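Local coordinates for protein spectinomycin phosphotransferase (Legionella pneumophila, PDB 3I1A) that probably transfers phosphate from a nucleotide to the antibiotic spectinomycin, a kinase-like reaction that gives resistance to the drug, at residues L141-Y146 with P234-K239; K149-V154 with R284-I289; H58-L63 with H94-A99; Y279-R284 with V323-A328. One frame throughout, in Å; residues are numbered along the deposited sequence.

Interaction 1. Residues L141-Y146 with P234-K239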
# COMPACT_ATOMS: atom_id res chain seq x y z
N LEU A 141 6.41 13.70 -6.48
CA LEU A 141 5.32 13.05 -5.75
C LEU A 141 3.95 13.40 -6.28
O LEU A 141 3.69 14.55 -6.65
CB LEU A 141 5.40 13.44 -4.26
CG LEU A 141 6.54 12.78 -3.50
CD1 LEU A 141 6.80 13.52 -2.18
CD2 LEU A 141 6.19 11.30 -3.28
N ARG A 142 3.07 12.41 -6.34
CA ARG A 142 1.71 12.66 -6.75
C ARG A 142 1.06 13.44 -5.61
O ARG A 142 1.41 13.26 -4.42
CB ARG A 142 0.98 11.35 -7.01
CG ARG A 142 0.91 10.42 -5.83
CD ARG A 142 0.68 9.01 -6.32
NE ARG A 142 0.49 8.10 -5.20
CZ ARG A 142 -0.68 7.86 -4.64
NH1 ARG A 142 -1.77 8.46 -5.11
NH2 ARG A 142 -0.77 7.01 -3.63
N LYS A 143 0.15 14.34 -5.97
CA LYS A 143 -0.55 15.16 -5.00
C LYS A 143 -2.01 14.74 -4.86
O LYS A 143 -2.64 14.32 -5.83
CB LYS A 143 -0.51 16.63 -5.44
CG LYS A 143 0.53 17.54 -4.75
CD LYS A 143 1.96 17.18 -5.05
CE LYS A 143 2.33 17.50 -6.49
NZ LYS A 143 3.78 17.23 -6.69
N GLU A 144 -2.55 14.83 -3.64
CA GLU A 144 -3.96 14.52 -3.45
C GLU A 144 -4.75 15.60 -4.20
O GLU A 144 -4.53 16.80 -3.98
CB GLU A 144 -4.34 14.59 -1.97
CG GLU A 144 -5.82 14.34 -1.67
CD GLU A 144 -6.27 12.99 -2.18
OE1 GLU A 144 -5.82 11.99 -1.57
OE2 GLU A 144 -7.02 12.93 -3.18
N ILE A 145 -5.63 15.18 -5.10
CA ILE A 145 -6.48 16.14 -5.82
C ILE A 145 -7.98 15.84 -5.69
O ILE A 145 -8.80 16.45 -6.39
CB ILE A 145 -6.10 16.25 -7.32
CG1 ILE A 145 -6.27 14.91 -8.03
CG2 ILE A 145 -4.67 16.75 -7.45
CD1 ILE A 145 -6.02 15.03 -9.54
N TYR A 146 -8.32 14.91 -4.79
CA TYR A 146 -9.70 14.52 -4.53
C TYR A 146 -10.43 14.11 -5.80
O TYR A 146 -11.59 14.47 -6.01
CB TYR A 146 -10.42 15.67 -3.82
CG TYR A 146 -9.78 15.96 -2.47
CD1 TYR A 146 -10.02 15.14 -1.38
CD2 TYR A 146 -8.87 17.01 -2.31
CE1 TYR A 146 -9.37 15.33 -0.17
CE2 TYR A 146 -8.21 17.22 -1.07
CZ TYR A 146 -8.48 16.36 -0.02
OH TYR A 146 -7.86 16.53 1.21
N PRO A 234 4.12 6.49 -2.67
CA PRO A 234 3.89 7.47 -1.60
C PRO A 234 3.26 8.70 -2.25
O PRO A 234 3.11 8.74 -3.46
CB PRO A 234 5.29 7.74 -1.06
CG PRO A 234 6.17 7.57 -2.28
CD PRO A 234 5.56 6.35 -2.96
N MET A 235 2.92 9.72 -1.46
CA MET A 235 2.27 10.91 -2.01
C MET A 235 2.29 12.08 -1.02
O MET A 235 2.70 11.90 0.13
CB MET A 235 0.81 10.60 -2.35
CG MET A 235 -0.11 10.46 -1.13
SD MET A 235 -1.83 10.00 -1.48
CE MET A 235 -2.35 11.36 -2.55
N LEU A 236 1.88 13.26 -1.48
CA LEU A 236 1.76 14.41 -0.59
C LEU A 236 0.27 14.57 -0.42
O LEU A 236 -0.47 14.68 -1.39
CB LEU A 236 2.37 15.67 -1.21
CG LEU A 236 3.88 15.64 -1.31
CD1 LEU A 236 4.42 16.80 -2.10
CD2 LEU A 236 4.44 15.67 0.09
N ALA A 237 -0.20 14.55 0.84
CA ALA A 237 -1.61 14.66 1.08
C ALA A 237 -1.78 14.98 2.57
O ALA A 237 -0.79 15.02 3.30
CB ALA A 237 -2.26 13.30 0.76
N PRO A 238 -3.00 15.28 3.00
CA PRO A 238 -3.26 15.58 4.41
C PRO A 238 -2.87 14.32 5.19
O PRO A 238 -3.04 13.20 4.68
CB PRO A 238 -4.78 15.77 4.45
CG PRO A 238 -5.06 16.36 3.10
CD PRO A 238 -4.22 15.47 2.19
N LYS A 239 -2.37 14.49 6.41
CA LYS A 239 -1.94 13.37 7.23
C LYS A 239 -3.01 12.31 7.40
O LYS A 239 -2.68 11.14 7.63
CB LYS A 239 -1.50 13.87 8.62
CG LYS A 239 -2.61 14.53 9.46
CD LYS A 239 -2.05 14.95 10.84
CE LYS A 239 -3.15 15.45 11.79
NZ LYS A 239 -3.88 16.66 11.30
O HOH W 1 4.22 9.75 -5.99
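K143 and L236 pair as neighbours in a short parallel strand contact, their CA atoms 5.0 Å apart. Two backbone bonds hold it: L236 N donates to R142 O at 3.0 Å, and E144 N donates to L236 O at 3.1 Å, so both polar backbone atoms of L236 are engaged by the residues flanking K143. A water adds a link between R142 N and P234 O.

L236 is crossed at about a right angle by L141, whose CD1 lies 3.7 Å from L236 CG. K143 runs alongside L236, and its bends (chi2 67°, chi3 70°) bring NZ back to L141 O at 2.7 Å. On the face carrying R142 and M235, one side of the R142 guanidinium lies over M235 CB; NE makes a weak bond with P234 O, while NH2 bonds E233 O. The thioether of M235 turns at chi3 (-59°), placing its methyl CE 3.6 Å from E144 N. E144 is gripped at both oxygens, OE2 receiving Y146 N through its anti lone pair and OE1 bonding the Y280 hydroxyl.

P234 lies near D230, which binds magnesium in another structure. Strand 207-209 pairs antiparallel with the other edge of 235-237, completing a three-stranded mixed sheet of the kinase-like fold. L141 and P234 rest on I61 and I65 of helix 61-71, whereas A237 and P238 meet Y280 of helix 274-297.

Interaction 2. Residues K149-V154 with R284-I289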
# COMPACT_ATOMS: atom_id res chain seq x y z
N LYS A 149 -12.75 10.22 -10.07
CA LYS A 149 -12.64 9.05 -10.95
C LYS A 149 -13.38 7.80 -10.48
O LYS A 149 -14.21 7.24 -11.21
CB LYS A 149 -11.17 8.66 -11.19
CG LYS A 149 -11.03 7.37 -12.02
CD LYS A 149 -9.60 7.05 -12.40
CE LYS A 149 -9.56 5.85 -13.34
NZ LYS A 149 -8.22 5.65 -13.96
N TRP A 150 -13.07 7.37 -9.27
CA TRP A 150 -13.67 6.17 -8.70
C TRP A 150 -15.13 6.34 -8.36
O TRP A 150 -15.93 5.42 -8.54
CB TRP A 150 -12.88 5.74 -7.47
CG TRP A 150 -11.43 5.72 -7.77
CD1 TRP A 150 -10.49 6.62 -7.36
CD2 TRP A 150 -10.76 4.76 -8.59
NE1 TRP A 150 -9.25 6.28 -7.88
CE2 TRP A 150 -9.39 5.14 -8.64
CE3 TRP A 150 -11.17 3.62 -9.29
CZ2 TRP A 150 -8.44 4.42 -9.36
CZ3 TRP A 150 -10.22 2.90 -10.01
CH2 TRP A 150 -8.87 3.31 -10.04
N ARG A 151 -15.50 7.51 -7.85
CA ARG A 151 -16.89 7.73 -7.53
C ARG A 151 -17.71 7.61 -8.82
O ARG A 151 -18.81 7.07 -8.81
CB ARG A 151 -17.09 9.11 -6.91
CG ARG A 151 -16.49 9.21 -5.51
CD ARG A 151 -16.89 10.50 -4.83
NE ARG A 151 -16.19 11.67 -5.37
CZ ARG A 151 -14.94 11.99 -5.08
NH1 ARG A 151 -14.22 11.23 -4.26
NH2 ARG A 151 -14.42 13.11 -5.58
N GLU A 152 -17.18 8.13 -9.91
CA GLU A 152 -17.89 8.07 -11.19
C GLU A 152 -18.04 6.64 -11.66
O GLU A 152 -19.11 6.24 -12.11
CB GLU A 152 -17.15 8.90 -12.25
CG GLU A 152 -17.11 10.39 -11.93
CD GLU A 152 -16.36 11.21 -12.97
OE1 GLU A 152 -15.35 10.73 -13.52
OE2 GLU A 152 -16.79 12.36 -13.23
N ILE A 153 -16.97 5.85 -11.54
CA ILE A 153 -17.03 4.45 -11.96
C ILE A 153 -18.09 3.69 -11.18
O ILE A 153 -18.85 2.91 -11.76
CB ILE A 153 -15.67 3.76 -11.78
CG1 ILE A 153 -14.70 4.26 -12.84
CG2 ILE A 153 -15.82 2.24 -11.91
CD1 ILE A 153 -13.25 3.94 -12.53
N VAL A 154 -18.18 3.90 -9.87
CA VAL A 154 -19.18 3.16 -9.12
C VAL A 154 -20.58 3.61 -9.57
O VAL A 154 -21.51 2.81 -9.60
CB VAL A 154 -19.04 3.34 -7.58
CG1 VAL A 154 -20.14 2.61 -6.88
CG2 VAL A 154 -17.68 2.76 -7.11
N ARG A 284 -11.70 5.25 0.12
CA ARG A 284 -10.89 4.06 -0.15
C ARG A 284 -11.81 2.88 -0.46
O ARG A 284 -11.48 2.05 -1.30
CB ARG A 284 -10.01 3.71 1.05
CG ARG A 284 -8.94 2.67 0.69
CD ARG A 284 -8.04 2.39 1.91
NE ARG A 284 -7.00 1.43 1.56
CZ ARG A 284 -7.16 0.10 1.59
NH1 ARG A 284 -8.32 -0.42 1.97
NH2 ARG A 284 -6.15 -0.69 1.21
N ILE A 285 -12.97 2.80 0.21
CA ILE A 285 -13.91 1.70 -0.06
C ILE A 285 -14.50 1.88 -1.47
O ILE A 285 -14.67 0.91 -2.22
CB ILE A 285 -15.02 1.63 1.01
CG1 ILE A 285 -14.37 1.38 2.37
CG2 ILE A 285 -16.00 0.50 0.71
CD1 ILE A 285 -15.30 1.53 3.56
N VAL A 286 -14.82 3.12 -1.82
CA VAL A 286 -15.34 3.40 -3.16
C VAL A 286 -14.36 2.93 -4.22
O VAL A 286 -14.77 2.35 -5.24
CB VAL A 286 -15.62 4.91 -3.33
CG1 VAL A 286 -15.89 5.23 -4.81
CG2 VAL A 286 -16.79 5.32 -2.46
N GLU A 287 -13.07 3.19 -3.99
CA GLU A 287 -11.99 2.79 -4.90
C GLU A 287 -11.99 1.27 -5.09
O GLU A 287 -11.87 0.77 -6.20
CB GLU A 287 -10.63 3.27 -4.34
CG GLU A 287 -10.18 4.64 -4.86
CD GLU A 287 -9.21 5.38 -3.94
OE1 GLU A 287 -8.28 4.74 -3.42
OE2 GLU A 287 -9.39 6.61 -3.76
N ASP A 288 -12.12 0.54 -3.99
CA ASP A 288 -12.16 -0.93 -4.03
C ASP A 288 -13.47 -1.45 -4.67
O ASP A 288 -13.46 -2.47 -5.36
CB ASP A 288 -12.04 -1.54 -2.62
CG ASP A 288 -10.59 -1.61 -2.13
OD1 ASP A 288 -9.67 -1.48 -2.94
OD2 ASP A 288 -10.40 -1.84 -0.91
N ILE A 289 -14.59 -0.77 -4.45
CA ILE A 289 -15.84 -1.25 -5.04
C ILE A 289 -15.68 -1.12 -6.56
O ILE A 289 -16.15 -1.96 -7.33
CB ILE A 289 -17.08 -0.42 -4.54
CG1 ILE A 289 -17.40 -0.80 -3.09
CG2 ILE A 289 -18.31 -0.71 -5.41
CD1 ILE A 289 -18.44 0.07 -2.42
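V286 packs against the first turn of helix 149-157, and with V154 and I289 it forms the buried, well-ordered half of this helix crossing. CG1 of V286 stands anti to the backbone N (chi1 169°) and thereby reaches into the backbone turn, 3.7 Å from W150 O and 3.8 Å from V154 CG2. The same methyl also touches W150 CB and the aliphatic CG of R151. V154 continues the apolar line: its CG2 meets I289 CG2 at 3.9 Å, the two side chains crossing at about a right angle. The short helical segments, both in the largely helical C-terminal lobe of the kinase-like fold and away from its nucleotide site, approach to 8.5 Å between axes, with their N-to-C directions 51° apart.

Toward the more open side lie W150 and E287, both only partly buried yet in the closest contact, E287 CG to W150 CD1 at 3.2 Å. In this conformer, one of two deposited and so to be read with reserve, CG lies over a face of the indole, 3.4 Å from the centroid of the five-membered ring, a CH-pi contact; the opposite face carries K149 CG. The carboxylate plane is turned 50° from the ring.

R151 closes the inner flank: its guanidinium forms salt bridges with E193 and E283 and bonds Y146 O. V154 also touches V189 and I289 touches L188, so helix 182-198 lies against both helices of the pair, while W150 leans on A290 and V291 farther along helix 274-297.

Interaction 3. Residues H58-L63 with H94-A99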
# COMPACT_ATOMS: atom_id res chain seq x y z
N HIS A 58 15.23 5.95 -15.45
CA HIS A 58 14.53 7.10 -14.88
C HIS A 58 14.43 6.92 -13.35
O HIS A 58 14.52 5.81 -12.84
CB HIS A 58 13.14 7.23 -15.51
CG HIS A 58 13.17 7.46 -16.99
ND1 HIS A 58 12.04 7.47 -17.77
CD2 HIS A 58 14.21 7.67 -17.84
CE1 HIS A 58 12.37 7.68 -19.03
NE2 HIS A 58 13.69 7.80 -19.10
N ASP A 59 14.24 8.02 -12.64
CA ASP A 59 14.16 8.00 -11.18
C ASP A 59 12.88 7.34 -10.67
O ASP A 59 11.78 7.77 -11.00
CB ASP A 59 14.23 9.42 -10.63
CG ASP A 59 15.52 10.13 -11.01
OD1 ASP A 59 16.60 9.54 -10.81
OD2 ASP A 59 15.46 11.27 -11.50
N GLU A 60 13.04 6.28 -9.89
CA GLU A 60 11.89 5.57 -9.33
C GLU A 60 11.52 6.33 -8.06
O GLU A 60 12.37 6.55 -7.20
CB GLU A 60 12.28 4.13 -8.96
CG GLU A 60 12.59 3.22 -10.15
CD GLU A 60 11.41 3.08 -11.08
OE1 GLU A 60 10.28 2.91 -10.56
OE2 GLU A 60 11.60 3.13 -12.31
N ILE A 61 10.26 6.73 -7.92
CA ILE A 61 9.90 7.48 -6.72
C ILE A 61 10.20 6.66 -5.46
O ILE A 61 10.63 7.23 -4.45
CB ILE A 61 8.41 7.94 -6.76
CG1 ILE A 61 8.12 8.87 -5.59
CG2 ILE A 61 7.48 6.73 -6.74
CD1 ILE A 61 8.94 10.12 -5.59
N ASN A 62 9.99 5.35 -5.51
CA ASN A 62 10.28 4.50 -4.35
C ASN A 62 11.70 4.71 -3.86
O ASN A 62 11.92 4.92 -2.67
CB ASN A 62 10.07 3.02 -4.70
CG ASN A 62 10.72 2.08 -3.69
OD1 ASN A 62 11.82 1.56 -3.94
ND2 ASN A 62 10.07 1.86 -2.56
N LEU A 63 12.67 4.69 -4.77
CA LEU A 63 14.06 4.84 -4.37
C LEU A 63 14.37 6.24 -3.85
O LEU A 63 15.16 6.39 -2.93
CB LEU A 63 14.99 4.46 -5.53
CG LEU A 63 14.82 2.98 -5.94
CD1 LEU A 63 15.55 2.72 -7.25
CD2 LEU A 63 15.35 2.08 -4.84
N HIS A 94 20.73 -0.33 -19.13
CA HIS A 94 19.32 -0.34 -19.44
C HIS A 94 18.40 -0.83 -18.33
O HIS A 94 17.20 -0.95 -18.53
CB HIS A 94 19.09 -1.15 -20.71
CG HIS A 94 19.71 -2.50 -20.68
ND1 HIS A 94 21.02 -2.70 -20.31
CD2 HIS A 94 19.20 -3.72 -20.95
CE1 HIS A 94 21.29 -4.00 -20.35
NE2 HIS A 94 20.20 -4.63 -20.73
N PHE A 95 18.96 -1.13 -17.15
CA PHE A 95 18.14 -1.56 -16.04
C PHE A 95 18.84 -1.27 -14.72
O PHE A 95 20.02 -0.90 -14.71
CB PHE A 95 17.77 -3.05 -16.16
CG PHE A 95 18.93 -4.00 -16.02
CD1 PHE A 95 19.26 -4.54 -14.78
CD2 PHE A 95 19.69 -4.34 -17.13
CE1 PHE A 95 20.34 -5.42 -14.65
CE2 PHE A 95 20.78 -5.22 -17.01
CZ PHE A 95 21.10 -5.76 -15.77
N LYS A 96 18.08 -1.40 -13.65
CA LYS A 96 18.55 -1.14 -12.29
C LYS A 96 18.55 -2.41 -11.46
O LYS A 96 17.71 -3.28 -11.67
CB LYS A 96 17.58 -0.19 -11.58
CG LYS A 96 17.52 1.23 -12.06
CD LYS A 96 16.54 2.00 -11.13
CE LYS A 96 16.34 3.45 -11.58
NZ LYS A 96 15.65 3.49 -12.90
N ILE A 97 19.47 -2.50 -10.50
CA ILE A 97 19.53 -3.64 -9.56
C ILE A 97 19.24 -3.05 -8.19
O ILE A 97 19.84 -2.04 -7.83
CB ILE A 97 20.95 -4.27 -9.44
CG1 ILE A 97 21.38 -4.93 -10.75
CG2 ILE A 97 20.96 -5.36 -8.34
CD1 ILE A 97 22.76 -5.64 -10.64
N ILE A 98 18.34 -3.65 -7.43
CA ILE A 98 18.05 -3.19 -6.05
C ILE A 98 18.23 -4.44 -5.23
O ILE A 98 17.50 -5.42 -5.42
CB ILE A 98 16.59 -2.75 -5.81
CG1 ILE A 98 16.10 -1.81 -6.92
CG2 ILE A 98 16.52 -2.01 -4.48
CD1 ILE A 98 16.61 -0.43 -6.82
N ALA A 99 19.19 -4.42 -4.31
CA ALA A 99 19.44 -5.61 -3.50
C ALA A 99 18.99 -5.43 -2.06
O ALA A 99 19.19 -4.37 -1.46
CB ALA A 99 20.93 -5.94 -3.55
O HOH W 2 13.95 1.71 -13.41
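K96 lays its aliphatic chain past L63 in the opposite direction, with CD 4.1 Å from L63 CD1, and continues past E60, crossing it obliquely, with CE 4.0 Å from E60 CG. The chain is extended until its last torsion, where a turn (chi4 66°) swings the ammonium toward the backbone of the loop. There NZ donates to H58 O at 2.6 Å, approaching with a tilt of 19° from the carbonyl plane; H58 was modelled in two conformers, so the shortness of the bond should be read with caution. A weak bond to G56 O gives the ammonium a second carbonyl.

E60 stands opposite in charge but does not close a salt bridge, its OE2 being 4.1 Å from K96 NZ. A water spans the two, donating to E60 OE2, while the other oxygen of the carboxylate is paired with K54. The glutamate occupies the N-cap position of helix 61-71.

Farther along, L63 and I98 meet tip to tip. Both methyls of L63 straddle the end of the isoleucine, CD1 and CD2 each lying 3.4 Å from I98 CD1, tighter than ordinary van der Waals packing.

I98 side-chain atoms come within about 4 Å of those of K52, an ADP-binding residue on the adjoining strand 48-55, which pairs with 95-101 through K52 and K54. F89 touches L63, K96 and I98 together. In this kinase-like N-terminal, nucleotide-binding lobe, helix 61-71 thus sits over one face of the antiparallel sheet, whose other face, through I97 and A99, receives helix 10-19.

Interaction 4. Residues Y279-R284 with V323-A328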
# COMPACT_ATOMS: atom_id res chain seq x y z
N TYR A 279 -13.61 11.20 4.99
CA TYR A 279 -13.55 11.20 3.53
C TYR A 279 -12.68 10.03 3.02
O TYR A 279 -13.07 9.29 2.11
CB TYR A 279 -12.93 12.50 3.00
CG TYR A 279 -12.56 12.40 1.54
CD1 TYR A 279 -13.54 12.40 0.55
CD2 TYR A 279 -11.23 12.21 1.14
CE1 TYR A 279 -13.21 12.22 -0.79
CE2 TYR A 279 -10.88 12.02 -0.20
CZ TYR A 279 -11.89 12.03 -1.16
OH TYR A 279 -11.55 11.86 -2.47
N TYR A 280 -11.48 9.89 3.59
CA TYR A 280 -10.61 8.82 3.13
C TYR A 280 -11.15 7.42 3.38
O TYR A 280 -11.02 6.56 2.52
CB TYR A 280 -9.21 8.94 3.75
CG TYR A 280 -8.34 9.92 3.01
CD1 TYR A 280 -8.03 9.73 1.66
CD2 TYR A 280 -7.80 11.04 3.65
CE1 TYR A 280 -7.21 10.61 0.98
CE2 TYR A 280 -6.98 11.93 2.98
CZ TYR A 280 -6.69 11.71 1.64
OH TYR A 280 -5.83 12.55 0.95
N ARG A 281 -11.77 7.19 4.54
CA ARG A 281 -12.31 5.86 4.83
C ARG A 281 -13.44 5.51 3.88
O ARG A 281 -13.55 4.36 3.46
CB ARG A 281 -12.81 5.78 6.26
CG ARG A 281 -11.68 5.85 7.26
CD ARG A 281 -12.21 5.70 8.67
NE ARG A 281 -11.09 5.53 9.59
CZ ARG A 281 -11.19 5.61 10.91
NH1 ARG A 281 -12.36 5.85 11.49
NH2 ARG A 281 -10.11 5.43 11.66
N HIS A 282 -14.27 6.49 3.52
CA HIS A 282 -15.34 6.20 2.56
C HIS A 282 -14.77 6.06 1.15
O HIS A 282 -15.10 5.13 0.43
CB HIS A 282 -16.42 7.31 2.57
CG HIS A 282 -17.31 7.29 3.79
ND1 HIS A 282 -16.89 7.72 5.03
CD2 HIS A 282 -18.58 6.86 3.96
CE1 HIS A 282 -17.86 7.56 5.91
NE2 HIS A 282 -18.90 7.04 5.28
N GLU A 283 -13.89 6.98 0.76
CA GLU A 283 -13.31 6.96 -0.58
C GLU A 283 -12.45 5.73 -0.87
O GLU A 283 -12.44 5.22 -1.98
CB GLU A 283 -12.49 8.24 -0.81
CG GLU A 283 -11.71 8.29 -2.11
CD GLU A 283 -12.56 8.27 -3.38
OE1 GLU A 283 -13.77 8.59 -3.34
OE2 GLU A 283 -11.99 7.93 -4.44
N ARG A 284 -11.70 5.25 0.12
CA ARG A 284 -10.89 4.06 -0.15
C ARG A 284 -11.81 2.88 -0.46
O ARG A 284 -11.48 2.05 -1.30
CB ARG A 284 -10.01 3.71 1.05
CG ARG A 284 -8.94 2.67 0.69
CD ARG A 284 -8.04 2.39 1.91
NE ARG A 284 -7.00 1.43 1.56
CZ ARG A 284 -7.16 0.10 1.59
NH1 ARG A 284 -8.32 -0.42 1.97
NH2 ARG A 284 -6.15 -0.69 1.21
N VAL A 323 -16.65 -0.92 6.02
CA VAL A 323 -17.86 -0.15 5.81
C VAL A 323 -18.49 0.31 7.12
O VAL A 323 -18.81 1.49 7.26
CB VAL A 323 -18.89 -0.94 4.97
CG1 VAL A 323 -20.21 -0.15 4.89
CG2 VAL A 323 -18.32 -1.19 3.57
N GLU A 324 -18.67 -0.60 8.07
CA GLU A 324 -19.29 -0.23 9.34
C GLU A 324 -18.47 0.82 10.10
O GLU A 324 -19.04 1.71 10.74
CB GLU A 324 -19.51 -1.46 10.22
CG GLU A 324 -20.45 -2.48 9.59
CD GLU A 324 -20.94 -3.52 10.57
OE1 GLU A 324 -20.21 -3.81 11.53
OE2 GLU A 324 -22.06 -4.06 10.36
N ILE A 325 -17.15 0.70 10.03
CA ILE A 325 -16.27 1.67 10.67
C ILE A 325 -16.33 3.04 9.97
O ILE A 325 -16.31 4.09 10.62
CB ILE A 325 -14.82 1.14 10.70
CG1 ILE A 325 -14.73 -0.04 11.68
CG2 ILE A 325 -13.85 2.25 11.09
CD1 ILE A 325 -13.41 -0.74 11.64
N ALA A 326 -16.42 3.04 8.64
CA ALA A 326 -16.51 4.30 7.89
C ALA A 326 -17.80 5.03 8.30
O ALA A 326 -17.77 6.23 8.63
CB ALA A 326 -16.52 4.02 6.38
N PHE A 327 -18.92 4.32 8.30
CA PHE A 327 -20.20 4.92 8.68
C PHE A 327 -20.15 5.45 10.10
O PHE A 327 -20.71 6.51 10.40
CB PHE A 327 -21.33 3.90 8.55
CG PHE A 327 -21.64 3.49 7.15
CD1 PHE A 327 -21.06 4.14 6.06
CD2 PHE A 327 -22.54 2.45 6.90
CE1 PHE A 327 -21.38 3.76 4.76
CE2 PHE A 327 -22.86 2.08 5.60
CZ PHE A 327 -22.28 2.73 4.54
N ALA A 328 -19.51 4.70 10.99
CA ALA A 328 -19.40 5.13 12.37
C ALA A 328 -18.54 6.40 12.48
O ALA A 328 -18.64 7.14 13.46
CB ALA A 328 -18.80 4.03 13.21
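H282 and A326 form the main ring contact between helices 274-297 and 322-329. A326 CB sits over the centre of the imidazole, 3.9 Å from its centroid and 13° off the ring normal, a CH-pi contact. The same ring turns its CE1 toward the backbone, 3.0 Å from A326 O. F327 meets the imidazole rim to rim, with planes inclined by 30°: H282 NE2 lies near the plane of the phenyl ring, 3.7 Å from F327 CD1, and neither ring covers the other.

Aliphatic packing is slight but close to the backbones. R281 CB and A326 CB are 4.1 Å apart, and the small alanine lets the CA atoms of this pair approach to 5.4 Å.

The charged end of R281 contributes through its flat surface. I325 CG2 rests over one face of the guanidinium, 3.9 Å from R281 NH1, while the N-H groups are used elsewhere: NE bonds M244 O and NH1 bonds T329 OG1. H282 is likewise anchored from behind, its ND1 bonding S278 O one turn earlier, which fixes the rotation of the ring that A326 covers. R187 makes a cation-pi contact with F327.

The local axes pass 9.0 Å apart at 148°, a roughly antiparallel helix pair with an alanine at its closest point, joining the last helix of the chain to the long helix of the predominantly helical C-terminal lobe of this kinase-like fold.

How the interactions relate
Interactions 2 and 4 share helix 274-297 and R284, with centres 12 Å apart; R151 of interaction 2 forms a salt bridge with E283 of interaction 4 (NH1 to OE1 2.8 Å). Interaction 1 connects to this helical body through E144 OE1, 2.6 Å from Y280 OH, and through Y146 O, which bonds R151. On its other side, L141 and P234 pack on I61, joining it to interaction 3 in the nucleotide-binding lobe. Interactions 1 and 3 lie near the nucleotide and magnesium site, empty in this model: P234 and D230, which binds magnesium in another structure, have side chains about 7 Å apart, and interaction 3 adjoins ADP-binding residues. Interactions 2 and 4 lie away from it.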